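Local coordinates for protein fatty acid synthase 1, isoform A (Drosophila melanogaster, PDB 6FN6) that probably makes long-chain saturated fatty acids from acetyl-CoA and malonyl-CoA with NADPH, this fragment being its dehydratase, enoylreductase and ketoreductase region, at residues 223-228 with 232-237; 157-162 with 181-186. All coordinates share one frame; numbering follows the deposited sequence.

In the fold
Both contacts lie in the predicted C-terminal hotdog fold of the dehydratase domain, with centres about 11 Å apart. Contact 1 pairs two strands into a hairpin; contact 2 sets the turn leading into strand 161-164 against the end of helix 170-183. Strand 223-228 joins them, its other edge bonding to Ser160 and Gly162; from strand 233-236, Ile234 CD1 also packs on Ser181 CB. Each is partly buried, but contact 1 buries 522 Å² and is built on backbone hydrogen bonds, whereas contact 2 buries 125 Å² through van der Waals touches alone. Six of the twelve touching residues are buried in contact 1, two of four in contact 2.

Contact 1 of 2, residues 223-228 with 232-237; sequences LPVQWY and NVIKSA
Two neighbouring antiparallel strands of the predicted C-terminal hotdog fold of the dehydratase domain, 223-228 and 233-236, form a beta hairpin whose pairs Gln226-Lys235 and Tyr228-Val233 are hydrogen-bonded and whose pair Trp227-Ile234 is not. Gln226 N donates to Lys235 O at 2.9 Å, and Lys235 N returns a bond to Gln226 O at 3.0 Å. Near the turn, Tyr228 N donates to Val233 O at 3.0 Å. Tyr228 O then takes Val233 N at 3.2 Å and, weakly, Asn232 N: two residues opposite one, a G1 beta bulge. The indole of Trp227, its CG anti to the backbone N (chi1 163°), reaches over to the partner strand, where CE3 lies 3.7 Å from Ile234 CG1. The amide of Asn232 stands almost perpendicular to that indole, and its OD1 sits in the ring plane at the edge, 3.4 Å from Trp227 CH2. Val225 and Ile234 run side by side, their CG2 methyls 4.0 Å apart, and both side chains touch helix 170-183, around which a hotdog sheet wraps. On the Gln226 face, the Tyr228 hydroxyl bonds to Glu118 O and Lys235 NZ forms a salt bridge with Glu240. Beyond the regular pairs, Ser236 OG approaches from above the carbonyl plane of Pro224 and donates to its O at 2.7 Å.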
# COMPACT_ATOMS: atom_id res chain seq x y z
N LEU A 223 11.66 -27.11 27.01
CA LEU A 223 12.59 -26.12 26.47
C LEU A 223 12.21 -24.71 26.90
O LEU A 223 11.02 -24.40 27.00
CB LEU A 223 12.63 -26.21 24.94
CG LEU A 223 13.11 -27.52 24.31
CD1 LEU A 223 12.56 -27.64 22.90
CD2 LEU A 223 14.63 -27.58 24.30
N PRO A 224 13.20 -23.83 27.13
CA PRO A 224 12.88 -22.45 27.51
C PRO A 224 12.15 -21.67 26.42
O PRO A 224 12.51 -21.77 25.25
CB PRO A 224 14.25 -21.82 27.78
CG PRO A 224 15.19 -22.95 27.95
CD PRO A 224 14.66 -24.06 27.10
N VAL A 225 11.14 -20.89 26.81
CA VAL A 225 10.47 -19.99 25.89
C VAL A 225 10.55 -18.57 26.45
O VAL A 225 10.43 -18.37 27.65
CB VAL A 225 9.00 -20.41 25.64
CG1 VAL A 225 8.21 -20.41 26.94
CG2 VAL A 225 8.35 -19.51 24.61
N GLN A 226 10.77 -17.60 25.57
CA GLN A 226 10.95 -16.21 25.97
C GLN A 226 9.97 -15.29 25.25
O GLN A 226 9.65 -15.50 24.08
CB GLN A 226 12.38 -15.76 25.70
CG GLN A 226 13.45 -16.64 26.32
CD GLN A 226 13.49 -16.54 27.83
OE1 GLN A 226 13.09 -15.52 28.40
NE2 GLN A 226 13.96 -17.59 28.48
N TRP A 227 9.50 -14.27 25.96
CA TRP A 227 8.64 -13.25 25.37
C TRP A 227 9.20 -11.87 25.65
O TRP A 227 9.17 -11.39 26.78
CB TRP A 227 7.21 -13.37 25.91
CG TRP A 227 6.37 -12.15 25.67
CD1 TRP A 227 5.77 -11.38 26.63
CD2 TRP A 227 6.06 -11.54 24.41
NE1 TRP A 227 5.09 -10.34 26.04
CE2 TRP A 227 5.25 -10.42 24.68
CE3 TRP A 227 6.37 -11.85 23.09
CZ2 TRP A 227 4.76 -9.59 23.67
CZ3 TRP A 227 5.88 -11.03 22.08
CH2 TRP A 227 5.09 -9.91 22.38
N TYR A 228 9.72 -11.23 24.60
CA TYR A 228 10.25 -9.87 24.69
C TYR A 228 9.22 -8.87 24.18
O TYR A 228 9.02 -8.74 22.97
CB TYR A 228 11.55 -9.76 23.89
CG TYR A 228 12.56 -10.84 24.21
CD1 TYR A 228 12.54 -12.05 23.54
CD2 TYR A 228 13.53 -10.64 25.18
CE1 TYR A 228 13.46 -13.04 23.82
CE2 TYR A 228 14.46 -11.63 25.47
CZ TYR A 228 14.42 -12.83 24.79
OH TYR A 228 15.34 -13.81 25.08
N ASN A 232 8.73 -7.43 20.51
CA ASN A 232 7.66 -8.32 20.05
C ASN A 232 8.22 -9.59 19.42
O ASN A 232 8.05 -9.82 18.23
CB ASN A 232 6.75 -7.60 19.06
CG ASN A 232 5.47 -8.37 18.77
OD1 ASN A 232 5.39 -9.58 18.99
ND2 ASN A 232 4.45 -7.67 18.29
N VAL A 233 8.87 -10.41 20.24
CA VAL A 233 9.45 -11.66 19.76
C VAL A 233 9.18 -12.81 20.73
O VAL A 233 9.29 -12.65 21.94
CB VAL A 233 10.97 -11.50 19.53
CG1 VAL A 233 11.60 -12.83 19.09
CG2 VAL A 233 11.24 -10.43 18.49
N ILE A 234 8.80 -13.95 20.18
CA ILE A 234 8.66 -15.18 20.95
C ILE A 234 9.77 -16.12 20.48
O ILE A 234 9.79 -16.54 19.33
CB ILE A 234 7.28 -15.84 20.76
CG1 ILE A 234 6.15 -14.83 20.97
CG2 ILE A 234 7.11 -17.00 21.72
CD1 ILE A 234 4.92 -15.15 20.15
N LYS A 235 10.69 -16.46 21.38
CA LYS A 235 11.83 -17.29 21.01
C LYS A 235 11.97 -18.53 21.89
O LYS A 235 12.01 -18.44 23.12
CB LYS A 235 13.11 -16.46 21.08
CG LYS A 235 14.30 -17.13 20.42
CD LYS A 235 15.46 -16.16 20.23
CE LYS A 235 16.66 -16.86 19.60
NZ LYS A 235 16.31 -17.52 18.31
N SER A 236 12.05 -19.69 21.24
CA SER A 236 12.29 -20.94 21.94
C SER A 236 13.09 -21.90 21.07
O SER A 236 12.61 -22.34 20.02
CB SER A 236 10.97 -21.59 22.37
OG SER A 236 11.20 -22.79 23.08
N ALA A 237 14.30 -22.21 21.51
CA ALA A 237 15.18 -23.12 20.78
C ALA A 237 15.37 -22.67 19.33
O ALA A 237 15.89 -21.58 19.08
CB ALA A 237 14.63 -24.54 20.85

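Contact 2 of 2, residues 157-162 with 181-186; sequences TVASTG and SILSKN
Ala159, in the turn that leads into strand 161-164, rests against Leu183 and Ser184 at the C-terminal end of helix 170-183, the helix that carries Asp175, the predicted proton donor of the dehydratase. The apolar part is small: Ala159 CB points toward the helix end and meets Leu183 CB at 3.7 Å. The same methyl lies 3.8 Å from Ser184 N, so it touches the backbone as well as the root of a side chain. Beyond CB, Leu183 continues to helix 131-141, where it packs on Val134, Glu137 and Leu138.

Contacts of carbon with polar atoms make up the rest. Ser184 CB stands 3.7 Å from Val158 O and somewhat farther from Ala159 O, placing its methylene beside the carbonyls of the turn.

Hydrogen bonds run within each side and not across. Ser184 OG sits between its own backbone N and carbonyl carbon (chi1 55°), a rotation that brings it back over the helix to donate to Ser181 O at 2.7 Å, from somewhat out of that carbonyl plane. In the turn, Asp156 accepts from Ser160 OG through one carboxylate oxygen and from Thr161 N through the other. Ala159 has a left-handed backbone (phi 57°, psi 49°) just before the chain enters strand 161-164.

With no hydrogen bond or ion pair between turn and helix end, their direct contact is a small van der Waals one, with little directional character, while polar bonds within each side shape the turn and the helix end.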
# COMPACT_ATOMS: atom_id res chain seq x y z
N THR A 157 4.48 -15.62 36.28
CA THR A 157 3.17 -14.99 36.46
C THR A 157 2.81 -14.02 35.33
O THR A 157 1.63 -13.82 35.04
CB THR A 157 3.09 -14.24 37.81
OG1 THR A 157 1.84 -13.56 37.91
CG2 THR A 157 4.22 -13.24 37.94
N VAL A 158 3.81 -13.43 34.69
CA VAL A 158 3.56 -12.48 33.60
C VAL A 158 3.84 -13.10 32.24
O VAL A 158 3.67 -12.43 31.21
CB VAL A 158 4.39 -11.19 33.77
CG1 VAL A 158 3.96 -10.45 35.03
CG2 VAL A 158 5.89 -11.51 33.81
N ALA A 159 4.24 -14.36 32.22
CA ALA A 159 4.53 -15.05 30.96
C ALA A 159 5.61 -14.32 30.17
O ALA A 159 5.45 -14.06 28.97
CB ALA A 159 3.27 -15.20 30.13
N SER A 160 6.71 -13.98 30.84
CA SER A 160 7.86 -13.40 30.18
C SER A 160 8.87 -14.50 29.88
O SER A 160 9.61 -14.45 28.91
CB SER A 160 8.50 -12.31 31.04
OG SER A 160 9.01 -12.84 32.24
N THR A 161 8.88 -15.51 30.75
CA THR A 161 9.71 -16.69 30.55
C THR A 161 8.90 -17.94 30.92
O THR A 161 7.91 -17.85 31.65
CB THR A 161 11.01 -16.64 31.37
OG1 THR A 161 11.83 -17.76 31.04
CG2 THR A 161 10.71 -16.65 32.86
N GLY A 162 9.32 -19.09 30.41
CA GLY A 162 8.63 -20.33 30.70
C GLY A 162 9.30 -21.51 30.03
O GLY A 162 10.44 -21.41 29.56
N SER A 181 2.36 -16.67 24.24
CA SER A 181 2.25 -15.24 23.95
C SER A 181 0.88 -14.70 24.34
O SER A 181 0.74 -13.54 24.72
CB SER A 181 2.51 -14.99 22.46
OG SER A 181 2.49 -13.61 22.17
N ILE A 182 -0.13 -15.56 24.25
CA ILE A 182 -1.50 -15.16 24.55
C ILE A 182 -1.67 -15.00 26.06
O ILE A 182 -2.51 -14.22 26.52
CB ILE A 182 -2.51 -16.17 23.96
CG1 ILE A 182 -2.53 -16.06 22.43
CG2 ILE A 182 -3.91 -15.93 24.52
CD1 ILE A 182 -3.20 -17.23 21.73
N LEU A 183 -0.87 -15.74 26.83
CA LEU A 183 -0.93 -15.66 28.29
C LEU A 183 -0.66 -14.25 28.79
O LEU A 183 -1.34 -13.76 29.69
CB LEU A 183 0.08 -16.62 28.93
CG LEU A 183 -0.34 -18.03 29.31
CD1 LEU A 183 0.81 -18.70 30.05
CD2 LEU A 183 -1.60 -18.06 30.15
N SER A 184 0.35 -13.61 28.20
CA SER A 184 0.78 -12.29 28.64
C SER A 184 -0.28 -11.22 28.39
O SER A 184 -0.27 -10.16 29.02
CB SER A 184 2.09 -11.92 27.94
OG SER A 184 1.95 -11.99 26.53
N LYS A 185 -1.20 -11.49 27.46
CA LYS A 185 -2.26 -10.54 27.15
C LYS A 185 -3.17 -10.33 28.36
O LYS A 185 -3.59 -11.29 29.01
CB LYS A 185 -3.07 -11.02 25.95
CG LYS A 185 -2.35 -10.86 24.62
CD LYS A 185 -3.20 -11.34 23.46
CE LYS A 185 -2.61 -10.91 22.12
NZ LYS A 185 -2.76 -9.44 21.90
N ASN A 186 -3.46 -9.07 28.66
CA ASN A 186 -4.19 -8.72 29.87
C ASN A 186 -5.67 -9.08 29.78
O ASN A 186 -6.25 -9.59 30.73
CB ASN A 186 -4.03 -7.22 30.16
CG ASN A 186 -4.43 -6.85 31.57
OD1 ASN A 186 -5.17 -7.58 32.23
ND2 ASN A 186 -3.92 -5.72 32.05